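Local structure of F5/8 type C domain protein (Bacteroides ovatus, 4ZRX) at residues A573-M577 and N578-V582. The protein is probably an alpha-L-fucosidase, releasing fucose from glycans with a TIM-barrel domain and carrying an F5/8 type C domain likely to bind sugars. Numbering follows the deposited sequence.
Sequences AKVNM and NEIGV
E579 reaches back along its own chain to N576, closing a short turn just before the last strand. Its CB lies 3.4 Å from N576 O, the carbonyl that also accepts the backbone N-H of E579. E579 CG packs against N576 O and N576 CB, 4.1 Å from the latter. With CG beside the backbone N (chi1 -60°) and the chain extended beyond it, the carboxylate comes back to the start of the turn. There E579 OE1 accepts N576 N at 2.9 Å, nearly straight at 169°, on its anti side and somewhat out of the carboxylate plane. A water donates to the same oxygen and, at 2.7 Å, to K574 O. OE2 accepts the backbone N-H of S506 and forms a salt bridge with K511. N576 answers with an Asx turn: its OD1 receives N578 N at 3.0 Å, in the carbonyl plane on a lone pair. The 3-10 turn is completed by I580 N bonding to M577 O at 3.2 Å. Putting an alanine at E579 would probably leave the N-H groups of N576 and S506 without an acceptor and K511 without its carboxylate. V575 CG1 meets I580 CD1 at 3.9 Å, the side chains crossing at about a right angle. Both rest on L488 of strand 488-492 in the F5/8 type C beta-sandwich, where the turn leads into strand 580-584, the antiparallel partner of strand 495-503.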
ATOM      1  N   ALA A 573      22.510  24.410 -21.383  1.00 43.04           N
ATOM      2  CA  ALA A 573      21.509  23.498 -20.825  1.00 41.30           C
ATOM      3  C   ALA A 573      22.163  22.301 -20.169  1.00 41.47           C
ATOM      4  O   ALA A 573      23.299  21.955 -20.482  1.00 42.31           O
ATOM      5  CB  ALA A 573      20.527  23.024 -21.910  1.00 40.35           C
ATOM      6  N   LYS A 574      21.439  21.694 -19.241  1.00 39.84           N
ATOM      7  CA  LYS A 574      21.805  20.414 -18.691  1.00 40.98           C
ATOM      8  C   LYS A 574      20.778  19.391 -19.113  1.00 39.25           C
ATOM      9  O   LYS A 574      19.560  19.502 -18.783  1.00 38.23           O
ATOM     10  CB  LYS A 574      21.825  20.453 -17.162  1.00 44.36           C
ATOM     11  CG  LYS A 574      22.954  21.310 -16.586  1.00 48.85           C
ATOM     12  CD  LYS A 574      22.939  21.237 -15.058  1.00 52.62           C
ATOM     13  CE  LYS A 574      24.229  21.740 -14.437  1.00 57.35           C
ATOM     14  NZ  LYS A 574      24.403  23.198 -14.646  1.00 59.09           N
ATOM     15  N   VAL A 575      21.284  18.352 -19.745  1.00 36.68           N
ATOM     16  CA  VAL A 575      20.455  17.263 -20.233  1.00 36.34           C
ATOM     17  C   VAL A 575      21.022  15.946 -19.706  1.00 37.04           C
ATOM     18  O   VAL A 575      22.227  15.756 -19.724  1.00 39.22           O
ATOM     19  CB  VAL A 575      20.423  17.317 -21.800  1.00 33.89           C
ATOM     20  CG1 VAL A 575      19.483  16.260 -22.377  1.00 33.31           C
ATOM     21  CG2 VAL A 575      19.920  18.679 -22.237  1.00 33.40           C
ATOM     22  N   ASN A 576      20.157  15.066 -19.233  1.00 36.78           N
ATOM     23  CA  ASN A 576      20.519  13.730 -18.747  1.00 39.59           C
ATOM     24  C   ASN A 576      20.249  12.734 -19.865  1.00 37.45           C
ATOM     25  O   ASN A 576      19.327  12.909 -20.662  1.00 32.74           O
ATOM     26  CB  ASN A 576      19.643  13.352 -17.519  1.00 42.17           C
ATOM     27  CG  ASN A 576      20.157  12.092 -16.729  1.00 48.88           C
ATOM     28  OD1 ASN A 576      19.846  10.915 -17.047  1.00 49.46           O
ATOM     29  ND2 ASN A 576      20.890  12.355 -15.642  1.00 51.89           N
HETATM   30  N   MSE A 577      21.015  11.663 -19.897  1.00 37.72           N
HETATM   31  CA  MSE A 577      20.755  10.599 -20.841  1.00 37.59           C
HETATM   32  C   MSE A 577      19.293  10.031 -20.809  1.00 36.70           C
HETATM   33  O   MSE A 577      18.750   9.597 -21.845  1.00 35.95           O
HETATM   34  CB  MSE A 577      21.749   9.480 -20.564  1.00 40.15           C
HETATM   35  CG  MSE A 577      21.866   8.534 -21.684  1.00 41.22           C
HETATM   36 SE   MSE A 577      23.464   7.419 -21.443  0.75 45.40          SE
HETATM   37  CE  MSE A 577      22.718   6.087 -20.242  1.00 45.87           C
ATOM     38  N   ASN A 578      18.692   9.984 -19.613  1.00 36.14           N
ATOM     39  CA  ASN A 578      17.305   9.521 -19.450  1.00 37.54           C
ATOM     40  C   ASN A 578      16.261  10.471 -20.053  1.00 35.00           C
ATOM     41  O   ASN A 578      15.098  10.069 -20.175  1.00 35.23           O
ATOM     42  CB  ASN A 578      16.964   9.248 -17.956  1.00 40.63           C
ATOM     43  CG  ASN A 578      17.443   7.862 -17.463  1.00 45.87           C
ATOM     44  OD1 ASN A 578      17.654   6.925 -18.241  1.00 49.36           O
ATOM     45  ND2 ASN A 578      17.596   7.731 -16.145  1.00 50.59           N
ATOM     46  N   GLU A 579      16.671  11.700 -20.430  1.00 31.39           N
ATOM     47  CA  GLU A 579      15.791  12.660 -21.111  1.00 29.91           C
ATOM     48  C   GLU A 579      15.891  12.575 -22.642  1.00 29.31           C
ATOM     49  O   GLU A 579      15.293  13.409 -23.320  1.00 28.46           O
ATOM     50  CB  GLU A 579      16.166  14.083 -20.692  1.00 29.50           C
ATOM     51  CG  GLU A 579      16.017  14.269 -19.142  1.00 31.45           C
ATOM     52  CD  GLU A 579      16.384  15.668 -18.698  1.00 32.15           C
ATOM     53  OE1 GLU A 579      17.508  16.114 -18.960  1.00 32.99           O
ATOM     54  OE2 GLU A 579      15.534  16.333 -18.057  1.00 32.50           O
ATOM     55  N   ILE A 580      16.726  11.674 -23.160  1.00 28.74           N
ATOM     56  CA  ILE A 580      16.871  11.512 -24.573  1.00 29.21           C
ATOM     57  C   ILE A 580      16.272  10.181 -24.966  1.00 29.23           C
ATOM     58  O   ILE A 580      16.454   9.186 -24.250  1.00 30.21           O
ATOM     59  CB  ILE A 580      18.370  11.553 -24.943  1.00 30.77           C
ATOM     60  CG1 ILE A 580      18.962  12.930 -24.608  1.00 30.89           C
ATOM     61  CG2 ILE A 580      18.559  11.173 -26.387  1.00 31.12           C
ATOM     62  CD1 ILE A 580      18.351  14.075 -25.372  1.00 31.43           C
ATOM     63  N   GLY A 581      15.558  10.156 -26.093  1.00 29.26           N
ATOM     64  CA  GLY A 581      15.131   8.903 -26.737  1.00 29.34           C
ATOM     65  C   GLY A 581      15.502   8.946 -28.212  1.00 30.00           C
ATOM     66  O   GLY A 581      15.803  10.006 -28.780  1.00 29.05           O
ATOM     67  N   VAL A 582      15.468   7.773 -28.829  1.00 30.78           N
ATOM     68  CA  VAL A 582      15.623   7.641 -30.252  1.00 31.71           C
ATOM     69  C   VAL A 582      14.661   6.563 -30.778  1.00 33.68           C
ATOM     70  O   VAL A 582      14.288   5.628 -30.028  1.00 33.20           O
ATOM     71  CB  VAL A 582      17.109   7.280 -30.624  1.00 32.36           C
ATOM     72  CG1 VAL A 582      18.084   8.351 -30.137  1.00 31.91           C
ATOM     73  CG2 VAL A 582      17.543   5.880 -30.082  1.00 33.44           C
TER
HETATM   74  O   HOH W   1      17.104  18.661 -19.469  1.00 36.07           O